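Local atomic coordinates of putative membrane protein (Corynebacterium diphtheriae NCTC 13129, PDB entry 3C8I), a protein that is of unknown function but is probably anchored in the membrane, its DUF3239 region being the part in this chain. Residues P18-E23 against E116-L121; V30-V35 against K123-L128; A56-E61 against I96-P101; A73-G78 against D89-M94. One frame throughout, in Å; residues are numbered along the deposited sequence.

Contacts 1, 2 and 4 involve one antiparallel sheet, while contact 3 joins two loops. Contacts 1 and 2 lie with centres about 6 Å apart: both use helix 115-124, contact 1 against strand 16-24 and contact 2 against its neighbour 29-36, and the two strands meet where Ala-22 N probably bonds to Val-30 O at 2.7 Å. Contact 4 is the hairpin of strands 70-80 and 88-95, at one edge of the sheet and next to strand 16-24, centred about 15 Å from contact 1; Ala-19 and Ala-73 touch between them, while Ala-33 and Pro-93 link it to contact 2. Contact 3, about 17 Å from contact 4 centre to centre, reaches it through Ile-96 and Val-74. Both border the same neighbouring subunit.

Contact 1: P18-E23 against E116-L121; sequences PAMIAE and EQWTTL
Pro-18 lays CB on one face of the Trp-118 indole. The carbon is 3.6 Å from the centroid of the six-membered ring and only 14° off the ring normal, which qualifies as a CH-pi contact over the face. Ala-19 meets the same ring differently: its carbonyl O lies in the ring plane at the rim, 3.3 Å from Trp-118 CZ3. The methyl end of Met-20 also comes to the edge, with CE 4.1 Å from Trp-118 CE3. Met-20 gets there because its CG is anti to the backbone N (chi1 -171°) and the chain bends only at its last torsion. This is helix-on-sheet packing, helix 115-124 resting on strand 16-24 with the short axes 8.5 Å apart and inclined by 36°. Leu-121, one turn further along the helix, sends its CD2 branch down to the strand, 3.6 Å from Ala-19 CA. The same methyl meets Met-20 CB at 3.8 Å. At the other end Gln-117 crosses the Pro-18 ring at about a right angle, its OE1 3.5 Å from Pro-18 CD. The indole N-H points elsewhere, as NE1 bonds to Glu-110 O and a cation-pi contact joins the ring to Arg-70; Ile-113 packs against both Pro-18 and Trp-118.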
loop_
_atom_site.group_PDB
_atom_site.type_symbol
_atom_site.label_atom_id
_atom_site.label_comp_id
_atom_site.label_asym_id
_atom_site.label_seq_id
_atom_site.Cartn_x
_atom_site.Cartn_y
_atom_site.Cartn_z
ATOM N N PRO B 18 -23.121 -3.974 2.106
ATOM C CA PRO B 18 -23.061 -4.563 3.442
ATOM C C PRO B 18 -21.651 -5.059 3.774
ATOM O O PRO B 18 -20.947 -5.575 2.891
ATOM C CB PRO B 18 -24.020 -5.737 3.349
ATOM C CG PRO B 18 -24.007 -6.113 1.926
ATOM C CD PRO B 18 -23.791 -4.868 1.143
ATOM N N ALA B 19 -21.258 -4.882 5.026
ATOM C CA ALA B 19 -20.058 -5.511 5.570
ATOM C C ALA B 19 -20.379 -6.089 6.957
ATOM O O ALA B 19 -21.383 -5.708 7.588
ATOM C CB ALA B 19 -18.868 -4.508 5.616
ATOM N N MET B 20 -19.550 -7.012 7.417
ATOM C CA MET B 20 -19.801 -7.741 8.639
ATOM C C MET B 20 -18.480 -8.203 9.234
ATOM O O MET B 20 -17.552 -8.578 8.501
ATOM C CB MET B 20 -20.686 -8.963 8.299
ATOM C CG MET B 20 -21.244 -9.766 9.495
ATOM S SD MET B 20 -22.477 -11.012 8.940
ATOM C CE MET B 20 -23.646 -9.955 8.162
ATOM N N ILE B 21 -18.408 -8.227 10.564
ATOM C CA ILE B 21 -17.214 -8.711 11.252
ATOM C C ILE B 21 -17.142 -10.223 11.067
ATOM O O ILE B 21 -18.056 -10.961 11.467
ATOM C CB ILE B 21 -17.164 -8.356 12.749
ATOM C CG1 ILE B 21 -17.300 -6.841 12.976
ATOM C CG2 ILE B 21 -15.877 -8.956 13.390
ATOM C CD1 ILE B 21 -17.321 -6.432 14.474
ATOM N N ALA B 22 -16.046 -10.668 10.456
ATOM C CA ALA B 22 -15.834 -12.083 10.105
ATOM C C ALA B 22 -14.858 -12.761 11.065
ATOM O O ALA B 22 -14.856 -13.993 11.199
ATOM C CB ALA B 22 -15.329 -12.185 8.645
ATOM N N GLU B 23 -14.030 -11.966 11.734
ATOM C CA GLU B 23 -13.055 -12.480 12.672
ATOM C C GLU B 23 -12.589 -11.374 13.616
ATOM O O GLU B 23 -12.445 -10.212 13.210
ATOM C CB GLU B 23 -11.869 -13.083 11.914
ATOM C CG GLU B 23 -10.658 -13.375 12.804
ATOM C CD GLU B 23 -9.476 -13.877 12.030
ATOM O OE1 GLU B 23 -9.510 -15.065 11.661
ATOM O OE2 GLU B 23 -8.524 -13.089 11.800
ATOM N N GLU B 116 -31.601 -9.086 1.509
ATOM C CA GLU B 116 -31.077 -10.254 0.760
ATOM C C GLU B 116 -29.562 -10.183 0.527
ATOM O O GLU B 116 -28.877 -11.214 0.493
ATOM C CB GLU B 116 -31.812 -10.425 -0.581
ATOM C CG GLU B 116 -32.034 -9.116 -1.373
ATOM C CD GLU B 116 -33.386 -8.439 -1.085
ATOM O OE1 GLU B 116 -34.068 -8.803 -0.097
ATOM O OE2 GLU B 116 -33.765 -7.521 -1.850
ATOM N N GLN B 117 -29.045 -8.961 0.380
ATOM C CA GLN B 117 -27.608 -8.739 0.383
ATOM C C GLN B 117 -27.047 -9.011 1.768
ATOM O O GLN B 117 -26.002 -9.642 1.897
ATOM C CB GLN B 117 -27.266 -7.327 -0.074
ATOM C CG GLN B 117 -27.472 -7.104 -1.557
ATOM C CD GLN B 117 -27.057 -5.721 -2.028
ATOM O OE1 GLN B 117 -26.191 -5.050 -1.431
ATOM N NE2 GLN B 117 -27.658 -5.290 -3.128
ATOM N N TRP B 118 -27.748 -8.549 2.808
ATOM C CA TRP B 118 -27.365 -8.902 4.174
ATOM C C TRP B 118 -27.328 -10.415 4.351
ATOM O O TRP B 118 -26.356 -10.956 4.847
ATOM C CB TRP B 118 -28.287 -8.268 5.223
ATOM C CG TRP B 118 -28.020 -6.805 5.457
ATOM C CD1 TRP B 118 -28.868 -5.779 5.217
ATOM C CD2 TRP B 118 -26.821 -6.232 5.973
ATOM N NE1 TRP B 118 -28.275 -4.581 5.545
ATOM C CE2 TRP B 118 -27.012 -4.833 6.021
ATOM C CE3 TRP B 118 -25.595 -6.762 6.399
ATOM C CZ2 TRP B 118 -26.015 -3.947 6.470
ATOM C CZ3 TRP B 118 -24.600 -5.881 6.855
ATOM C CH2 TRP B 118 -24.814 -4.490 6.874
ATOM N N THR B 119 -28.372 -11.105 3.914
ATOM C CA THR B 119 -28.424 -12.549 4.104
ATOM C C THR B 119 -27.342 -13.283 3.269
ATOM O O THR B 119 -26.653 -14.176 3.778
ATOM C CB THR B 119 -29.886 -13.093 3.916
ATOM O OG1 THR B 119 -30.258 -13.027 2.533
ATOM C CG2 THR B 119 -30.875 -12.286 4.734
ATOM N N THR B 120 -27.149 -12.886 2.014
ATOM C CA THR B 120 -26.035 -13.408 1.197
ATOM C C THR B 120 -24.674 -13.273 1.895
ATOM O O THR B 120 -23.875 -14.214 1.924
ATOM C CB THR B 120 -25.954 -12.691 -0.189
ATOM O OG1 THR B 120 -27.108 -13.029 -0.974
ATOM C CG2 THR B 120 -24.676 -13.095 -0.962
ATOM N N LEU B 121 -24.407 -12.095 2.461
ATOM C CA LEU B 121 -23.162 -11.887 3.207
ATOM C C LEU B 121 -23.094 -12.801 4.442
ATOM O O LEU B 121 -22.090 -13.470 4.653
ATOM C CB LEU B 121 -22.996 -10.415 3.603
ATOM C CG LEU B 121 -21.725 -10.046 4.390
ATOM C CD1 LEU B 121 -20.431 -10.489 3.671
ATOM C CD2 LEU B 121 -21.732 -8.569 4.685
#

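Contact 2: V30-V35 against K123-L128; sequences VVMALV and KNLNKL
Val-30, Met-32 and Leu-128 make most of the apolar part of this contact. Val-30 CG1 meets Leu-128 CD1 at 3.6 Å, the two branched side chains passing at a slant. Nearer the middle, Met-32 touches two leucines with different parts of its chain: CB lies 4.2 Å from Leu-125 CD2, whereas the terminal CE lies 4.2 Å from Leu-128 CB. That reach follows from the torsions, since Met-32 runs extended through chi1 (-178°) and chi2 and turns only at chi3 (-68°), which swings the methyl along the opposing chain.

A second group of contacts is between the thioether and the backbone. Met-32 SD stands 3.4 Å from Asn-124 O, and CE is 3.7 Å from Leu-128 N, so the methionine end is pressed against peptide groups as well as side chains. The backbone polar atoms are bonded locally: Lys-127 N donates to Asn-124 O at 2.9 Å and Leu-128 N to Leu-125 O at 3.3 Å. These turn-like bonds lead from the end of helix 115-124 to Lys-127, the N-cap position before helix 128-132. The Asn-124 amide is likewise engaged within its own helix, through ND2 to Thr-120 O.

Strand 29-36 thus packs against the turn that joins helix 115-124 to helix 128-132, with Leu-121 adding a further apolar neighbour to Met-32. Because no hydrogen bond or salt bridge spans the segments, their association rests on van der Waals fit and apolar burial, with the Met-32 thioether lying against the peptide groups of the turn.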
loop_
_atom_site.group_PDB
_atom_site.type_symbol
_atom_site.label_atom_id
_atom_site.label_comp_id
_atom_site.label_asym_id
_atom_site.label_seq_id
_atom_site.Cartn_x
_atom_site.Cartn_y
_atom_site.Cartn_z
ATOM N N VAL B 30 -11.393 -8.501 11.218
ATOM C CA VAL B 30 -11.491 -8.672 9.779
ATOM C C VAL B 30 -12.944 -8.500 9.402
ATOM O O VAL B 30 -13.824 -9.135 9.971
ATOM C CB VAL B 30 -10.958 -10.055 9.294
ATOM C CG1 VAL B 30 -11.218 -10.258 7.783
ATOM C CG2 VAL B 30 -9.482 -10.187 9.568
ATOM N N VAL B 31 -13.192 -7.591 8.468
ATOM C CA VAL B 31 -14.518 -7.347 7.972
ATOM C C VAL B 31 -14.599 -7.947 6.566
ATOM O O VAL B 31 -13.611 -7.964 5.820
ATOM C CB VAL B 31 -14.865 -5.842 8.035
ATOM C CG1 VAL B 31 -16.280 -5.590 7.581
ATOM C CG2 VAL B 31 -14.691 -5.311 9.465
ATOM N N MET B 32 -15.765 -8.491 6.234
ATOM C CA MET B 32 -16.058 -9.013 4.894
ATOM C C MET B 32 -17.183 -8.172 4.336
ATOM O O MET B 32 -18.156 -7.921 5.043
ATOM C CB MET B 32 -16.504 -10.485 4.971
ATOM C CG MET B 32 -16.803 -11.164 3.599
ATOM S SD MET B 32 -17.390 -12.912 3.715
ATOM C CE MET B 32 -15.904 -13.606 4.313
ATOM N N ALA B 33 -17.066 -7.751 3.083
ATOM C CA ALA B 33 -18.122 -7.006 2.396
ATOM C C ALA B 33 -18.595 -7.730 1.154
ATOM O O ALA B 33 -17.827 -8.450 0.532
ATOM C CB ALA B 33 -17.639 -5.569 2.011
ATOM N N LEU B 34 -19.874 -7.544 0.810
ATOM C CA LEU B 34 -20.450 -8.048 -0.439
ATOM C C LEU B 34 -20.402 -6.928 -1.489
ATOM O O LEU B 34 -21.071 -5.903 -1.357
ATOM C CB LEU B 34 -21.898 -8.554 -0.211
ATOM C CG LEU B 34 -22.607 -9.196 -1.420
ATOM C CD1 LEU B 34 -22.038 -10.562 -1.772
ATOM C CD2 LEU B 34 -24.124 -9.296 -1.226
ATOM N N VAL B 35 -19.597 -7.133 -2.527
ATOM C CA VAL B 35 -19.329 -6.116 -3.529
ATOM C C VAL B 35 -19.630 -6.608 -4.961
ATOM O O VAL B 35 -19.672 -7.818 -5.256
ATOM C CB VAL B 35 -17.851 -5.598 -3.444
ATOM C CG1 VAL B 35 -17.608 -4.812 -2.145
ATOM C CG2 VAL B 35 -16.833 -6.721 -3.620
ATOM N N LYS B 123 -24.565 -15.614 5.023
ATOM C CA LYS B 123 -24.375 -17.005 4.587
ATOM C C LYS B 123 -22.979 -17.327 4.110
ATOM O O LYS B 123 -22.637 -18.493 3.993
ATOM C CB LYS B 123 -25.385 -17.373 3.496
ATOM C CG LYS B 123 -26.667 -17.906 4.058
ATOM C CD LYS B 123 -27.899 -17.498 3.258
ATOM C CE LYS B 123 -28.588 -16.300 3.904
ATOM N NZ LYS B 123 -29.228 -15.373 2.910
ATOM N N ASN B 124 -22.165 -16.300 3.838
ATOM C CA ASN B 124 -20.826 -16.502 3.307
ATOM C C ASN B 124 -19.707 -16.063 4.247
ATOM O O ASN B 124 -18.535 -16.124 3.876
ATOM C CB ASN B 124 -20.717 -15.808 1.945
ATOM C CG ASN B 124 -21.493 -16.554 0.849
ATOM O OD1 ASN B 124 -21.061 -17.617 0.405
ATOM N ND2 ASN B 124 -22.624 -16.003 0.417
ATOM N N LEU B 125 -20.053 -15.663 5.471
ATOM C CA LEU B 125 -19.035 -15.269 6.453
ATOM C C LEU B 125 -18.028 -16.365 6.674
ATOM O O LEU B 125 -16.843 -16.095 6.915
ATOM C CB LEU B 125 -19.643 -14.934 7.820
ATOM C CG LEU B 125 -19.965 -13.518 8.260
ATOM C CD1 LEU B 125 -19.992 -13.505 9.817
ATOM C CD2 LEU B 125 -19.047 -12.391 7.667
ATOM N N ASN B 126 -18.525 -17.606 6.628
ATOM C CA ASN B 126 -17.690 -18.791 6.811
ATOM C C ASN B 126 -16.689 -19.041 5.685
ATOM O O ASN B 126 -15.743 -19.812 5.866
ATOM C CB ASN B 126 -18.547 -20.058 7.129
ATOM C CG ASN B 126 -19.614 -20.374 6.061
ATOM O OD1 ASN B 126 -19.418 -20.154 4.867
ATOM N ND2 ASN B 126 -20.746 -20.941 6.508
ATOM N N LYS B 127 -16.833 -18.346 4.549
ATOM C CA LYS B 127 -15.844 -18.451 3.454
ATOM C C LYS B 127 -14.607 -17.571 3.643
ATOM O O LYS B 127 -13.792 -17.474 2.728
ATOM C CB LYS B 127 -16.482 -18.158 2.084
ATOM C CG LYS B 127 -17.607 -19.105 1.700
ATOM C CD LYS B 127 -17.896 -19.087 0.199
ATOM C CE LYS B 127 -19.031 -20.051 -0.205
ATOM N NZ LYS B 127 -19.197 -21.287 0.666
ATOM N N LEU B 128 -14.447 -16.958 4.817
ATOM C CA LEU B 128 -13.292 -16.097 5.112
ATOM C C LEU B 128 -11.954 -16.663 4.650
ATOM O O LEU B 128 -11.130 -15.970 4.081
ATOM C CB LEU B 128 -13.224 -15.788 6.624
ATOM C CG LEU B 128 -12.062 -14.938 7.175
ATOM C CD1 LEU B 128 -12.063 -13.547 6.560
ATOM C CD2 LEU B 128 -12.125 -14.848 8.721
#

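Contact 3: A56-E61 against I96-P101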
loop_
_atom_site.group_PDB
_atom_site.type_symbol
_atom_site.label_atom_id
_atom_site.label_comp_id
_atom_site.label_asym_id
_atom_site.label_seq_id
_atom_site.Cartn_x
_atom_site.Cartn_y
_atom_site.Cartn_z
ATOM N N ALA B 56 -9.885 -0.207 14.102
ATOM C CA ALA B 56 -10.887 0.518 14.887
ATOM C C ALA B 56 -12.085 0.970 14.055
ATOM O O ALA B 56 -11.923 1.521 12.969
ATOM C CB ALA B 56 -10.255 1.728 15.558
ATOM N N ILE B 57 -13.284 0.753 14.589
ATOM C CA ILE B 57 -14.497 1.331 14.015
ATOM C C ILE B 57 -15.287 1.942 15.176
ATOM O O ILE B 57 -15.650 1.218 16.102
ATOM C CB ILE B 57 -15.394 0.269 13.338
ATOM C CG1 ILE B 57 -14.619 -0.527 12.266
ATOM C CG2 ILE B 57 -16.626 0.945 12.753
ATOM C CD1 ILE B 57 -15.403 -1.658 11.639
ATOM N N PRO B 58 -15.528 3.269 15.144
ATOM C CA PRO B 58 -16.337 3.913 16.166
ATOM C C PRO B 58 -17.648 3.171 16.409
ATOM O O PRO B 58 -18.327 2.814 15.451
ATOM C CB PRO B 58 -16.597 5.299 15.578
ATOM C CG PRO B 58 -15.422 5.574 14.760
ATOM C CD PRO B 58 -15.036 4.252 14.163
ATOM N N GLY B 59 -17.988 2.947 17.673
ATOM C CA GLY B 59 -19.188 2.192 18.020
ATOM C C GLY B 59 -18.942 0.704 18.204
ATOM O O GLY B 59 -19.678 0.050 18.917
ATOM N N ILE B 60 -17.912 0.154 17.566
ATOM C CA ILE B 60 -17.630 -1.279 17.654
ATOM C C ILE B 60 -16.541 -1.552 18.688
ATOM O O ILE B 60 -15.348 -1.592 18.391
ATOM C CB ILE B 60 -17.228 -1.880 16.279
ATOM C CG1 ILE B 60 -18.166 -1.405 15.160
ATOM C CG2 ILE B 60 -17.210 -3.378 16.334
ATOM C CD1 ILE B 60 -19.624 -1.631 15.396
ATOM N N GLU B 61 -16.981 -1.757 19.918
ATOM C CA GLU B 61 -16.108 -2.051 21.036
ATOM C C GLU B 61 -16.863 -3.001 21.957
ATOM O O GLU B 61 -18.079 -2.877 22.113
ATOM C CB GLU B 61 -15.772 -0.773 21.819
ATOM C CG GLU B 61 -14.894 0.242 21.073
ATOM C CD GLU B 61 -14.442 1.414 21.960
ATOM O OE1 GLU B 61 -15.126 1.723 22.972
ATOM O OE2 GLU B 61 -13.398 2.031 21.636
ATOM N N ILE B 96 -18.935 3.083 6.941
ATOM C CA ILE B 96 -19.435 4.473 6.848
ATOM C C ILE B 96 -19.253 5.200 8.188
ATOM O O ILE B 96 -19.125 6.428 8.219
ATOM C CB ILE B 96 -20.891 4.621 6.294
ATOM C CG1 ILE B 96 -21.941 4.168 7.283
ATOM C CG2 ILE B 96 -21.078 3.902 4.981
ATOM C CD1 ILE B 96 -23.366 4.648 6.878
ATOM N N ALA B 97 -19.170 4.438 9.273
ATOM C CA ALA B 97 -18.864 4.985 10.598
ATOM C C ALA B 97 -17.534 5.770 10.675
ATOM O O ALA B 97 -17.327 6.473 11.660
ATOM C CB ALA B 97 -18.881 3.896 11.638
ATOM N N TRP B 98 -16.639 5.635 9.694
ATOM C CA TRP B 98 -15.405 6.434 9.663
ATOM C C TRP B 98 -15.691 7.850 9.155
ATOM O O TRP B 98 -14.924 8.772 9.418
ATOM C CB TRP B 98 -14.354 5.821 8.744
ATOM C CG TRP B 98 -13.685 4.564 9.237
ATOM C CD1 TRP B 98 -13.762 4.012 10.485
ATOM C CD2 TRP B 98 -12.791 3.742 8.486
ATOM N NE1 TRP B 98 -12.987 2.868 10.549
ATOM C CE2 TRP B 98 -12.384 2.677 9.331
ATOM C CE3 TRP B 98 -12.324 3.776 7.168
ATOM C CZ2 TRP B 98 -11.516 1.666 8.896
ATOM C CZ3 TRP B 98 -11.479 2.777 6.739
ATOM C CH2 TRP B 98 -11.090 1.725 7.595
ATOM N N ALA B 99 -16.798 7.988 8.424
ATOM C CA ALA B 99 -17.235 9.250 7.816
ATOM C C ALA B 99 -18.298 10.025 8.606
ATOM O O ALA B 99 -18.407 11.244 8.425
ATOM C CB ALA B 99 -17.756 8.984 6.416
ATOM N N THR B 100 -19.099 9.353 9.435
ATOM C CA THR B 100 -20.159 10.036 10.210
ATOM C C THR B 100 -20.312 9.527 11.647
ATOM O O THR B 100 -20.384 8.322 11.862
ATOM C CB THR B 100 -21.556 9.920 9.508
ATOM O OG1 THR B 100 -22.575 10.426 10.391
ATOM C CG2 THR B 100 -21.894 8.464 9.162
ATOM N N PRO B 101 -20.415 10.449 12.641
ATOM C CA PRO B 101 -20.629 10.038 14.034
ATOM C C PRO B 101 -22.092 9.727 14.339
ATOM O O PRO B 101 -22.421 9.195 15.419
ATOM C CB PRO B 101 -20.208 11.280 14.818
ATOM C CG PRO B 101 -20.585 12.394 13.926
ATOM C CD PRO B 101 -20.326 11.918 12.534
#
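Trp-98 donates its indole NE1 hydrogen to Ala-56 O at 3.0 Å, with an N-H...O angle of 155°. The donor lies in the carbonyl plane, although the oxygen sits 16° out of the plane of the indole ring. This bond ties together two loops, each with its own regular feature: a type II beta turn from Ile-57 to Ile-60 and a 3-10 segment at 96-98. The first loop follows strand 47-54, and the second leads from strand 88-95 to helix 103-112.

Each loop is braced internally. The turn is closed by Ile-60 N bonding to Ile-57 O at 2.9 Å, and Gly-59 takes the third position of the turn. In the other loop, Ile-96 O accepts twice, from Ala-99 N at 2.8 Å and from Thr-100 N at 3.2 Å, which closes the 3-10 turn that carries the tryptophan. Trp-98 has CG anti to its own carbonyl carbon (chi1 -72°), a setting that carries the pyrrole side of the ring over to Ala-56.

Beside this bond the packing is apolar. The CG2 branch of Ile-57 meets the methyl CB of Ala-97 at 3.9 Å, and Ile-106 of helix 103-112 also packs on Ala-97. Arg-52 and Ile-54 of strand 47-54 touch the indole, while Pro-58 of a neighbouring subunit packs on it too, placing the contact at a subunit interface. Within the chain, Pro-58 stands at roughly a right angle to Trp-98 and approaches the ring in its plane, its CD 3.9 Å from Trp-98 CD1.

Contact 4: A73-G78 against D89-M94; sequences AVAVTG and DQISPM
Met-94 packs against two valines across the strands. Its CG lies 3.7 Å from Val-74 CG2, these two side chains running side by side in the same direction, while Val-76 crosses it at about a right angle with CG2 3.8 Å from Met-94 SD. The chi1 of 62° sets Met-94 CG between the backbone N and the carbonyl carbon, close to Val-74. On the other face Ala-75 CB meets Ile-91 CG2 at 3.7 Å.

The backbones join through four hydrogen bonds. Val-74 and Met-94 exchange a pair, and Val-76 N donates to Ser-92 O at 2.9 Å. Ser-92 N then bonds to Thr-77 O, so both backbone groups of Ser-92 turn to successive residues and the register shifts by one there.

Toward the polar edge a water links Thr-77 OG1, at 2.8 Å, with Gln-90 NE2, which donates to it at 2.6 Å. Ser-92 OG has both Gln-90 OE1 and Ala-99 O of a neighbouring subunit within reach, its proton not assignable to either; Trp-98 of that subunit packs on Met-94. Before Ile-91, Asp-89 and Gln-90 both face Gln-79 in a classic beta bulge. The whole is an irregular antiparallel beta hairpin, with strand 88-95 outermost in this chain's sheet.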
loop_
_atom_site.group_PDB
_atom_site.type_symbol
_atom_site.label_atom_id
_atom_site.label_comp_id
_atom_site.label_asym_id
_atom_site.label_seq_id
_atom_site.Cartn_x
_atom_site.Cartn_y
_atom_site.Cartn_z
ATOM N N ALA B 73 -21.199 -0.112 4.858
ATOM C CA ALA B 73 -19.928 0.237 4.250
ATOM C C ALA B 73 -20.148 0.840 2.866
ATOM O O ALA B 73 -21.284 0.843 2.339
ATOM C CB ALA B 73 -19.008 -1.023 4.165
ATOM N N VAL B 74 -19.086 1.395 2.304
ATOM C CA VAL B 74 -19.051 1.734 0.888
ATOM C C VAL B 74 -17.751 1.234 0.267
ATOM O O VAL B 74 -16.730 1.094 0.960
ATOM C CB VAL B 74 -19.246 3.263 0.581
ATOM C CG1 VAL B 74 -20.522 3.807 1.251
ATOM C CG2 VAL B 74 -17.999 4.088 0.931
ATOM N N ALA B 75 -17.804 0.947 -1.032
ATOM C CA ALA B 75 -16.628 0.543 -1.786
ATOM C C ALA B 75 -15.944 1.823 -2.195
ATOM O O ALA B 75 -16.441 2.565 -3.076
ATOM C CB ALA B 75 -17.005 -0.296 -3.000
ATOM N N VAL B 76 -14.827 2.113 -1.538
ATOM C CA VAL B 76 -14.217 3.433 -1.658
ATOM C C VAL B 76 -13.304 3.516 -2.869
ATOM O O VAL B 76 -13.285 4.558 -3.545
ATOM C CB VAL B 76 -13.555 3.904 -0.338
ATOM C CG1 VAL B 76 -12.282 3.159 -0.050
ATOM C CG2 VAL B 76 -13.318 5.430 -0.362
ATOM N N THR B 77 -12.612 2.427 -3.201
ATOM C CA THR B 77 -11.717 2.419 -4.351
ATOM C C THR B 77 -11.693 1.023 -4.883
ATOM O O THR B 77 -12.115 0.075 -4.178
ATOM C CB THR B 77 -10.229 2.828 -4.000
ATOM O OG1 THR B 77 -9.717 1.981 -2.960
ATOM C CG2 THR B 77 -10.141 4.281 -3.547
ATOM N N GLY B 78 -11.218 0.892 -6.122
ATOM C CA GLY B 78 -10.945 -0.401 -6.708
ATOM C C GLY B 78 -9.894 -0.337 -7.798
ATOM O O GLY B 78 -9.580 0.747 -8.285
ATOM N N ASP B 89 -10.624 -6.105 -10.055
ATOM C CA ASP B 89 -9.937 -7.272 -9.482
ATOM C C ASP B 89 -9.560 -7.067 -7.996
ATOM O O ASP B 89 -9.175 -8.001 -7.305
ATOM C CB ASP B 89 -8.716 -7.655 -10.332
ATOM C CG ASP B 89 -9.004 -8.829 -11.291
ATOM O OD1 ASP B 89 -10.188 -9.221 -11.434
ATOM O OD2 ASP B 89 -8.059 -9.372 -11.909
ATOM N N GLN B 90 -9.734 -5.852 -7.519
ATOM C CA GLN B 90 -9.492 -5.489 -6.132
ATOM C C GLN B 90 -10.466 -4.397 -5.767
ATOM O O GLN B 90 -10.685 -3.497 -6.567
ATOM C CB GLN B 90 -8.043 -4.983 -5.956
ATOM C CG GLN B 90 -7.616 -4.721 -4.483
ATOM C CD GLN B 90 -8.081 -3.409 -3.913
ATOM O OE1 GLN B 90 -8.259 -3.289 -2.685
ATOM N NE2 GLN B 90 -8.296 -2.427 -4.751
ATOM N N ILE B 91 -11.061 -4.477 -4.569
ATOM C CA ILE B 91 -11.998 -3.451 -4.072
ATOM C C ILE B 91 -11.762 -3.236 -2.567
ATOM O O ILE B 91 -11.741 -4.215 -1.818
ATOM C CB ILE B 91 -13.484 -3.894 -4.283
ATOM C CG1 ILE B 91 -13.815 -4.021 -5.779
ATOM C CG2 ILE B 91 -14.445 -2.924 -3.598
ATOM C CD1 ILE B 91 -15.211 -4.579 -6.073
ATOM N N SER B 92 -11.570 -1.985 -2.154
ATOM C CA SER B 92 -11.450 -1.620 -0.724
ATOM C C SER B 92 -12.773 -1.147 -0.135
ATOM O O SER B 92 -13.263 -0.063 -0.507
ATOM C CB SER B 92 -10.433 -0.506 -0.488
ATOM O OG SER B 92 -9.166 -0.903 -0.936
ATOM N N PRO B 93 -13.346 -1.943 0.775
ATOM C CA PRO B 93 -14.521 -1.469 1.503
ATOM C C PRO B 93 -14.102 -0.623 2.705
ATOM O O PRO B 93 -13.049 -0.874 3.287
ATOM C CB PRO B 93 -15.195 -2.759 1.955
ATOM C CG PRO B 93 -14.060 -3.751 2.124
ATOM C CD PRO B 93 -12.941 -3.306 1.208
ATOM N N MET B 94 -14.910 0.365 3.054
ATOM C CA MET B 94 -14.721 1.137 4.290
ATOM C C MET B 94 -16.039 1.242 5.047
ATOM O O MET B 94 -17.095 1.398 4.435
ATOM C CB MET B 94 -14.188 2.557 3.990
ATOM C CG MET B 94 -15.094 3.452 3.155
ATOM S SD MET B 94 -14.620 5.250 3.158
ATOM C CE MET B 94 -15.107 5.763 4.800
HETATM O O HOH W 1 -7.978 0.007 -4.017
#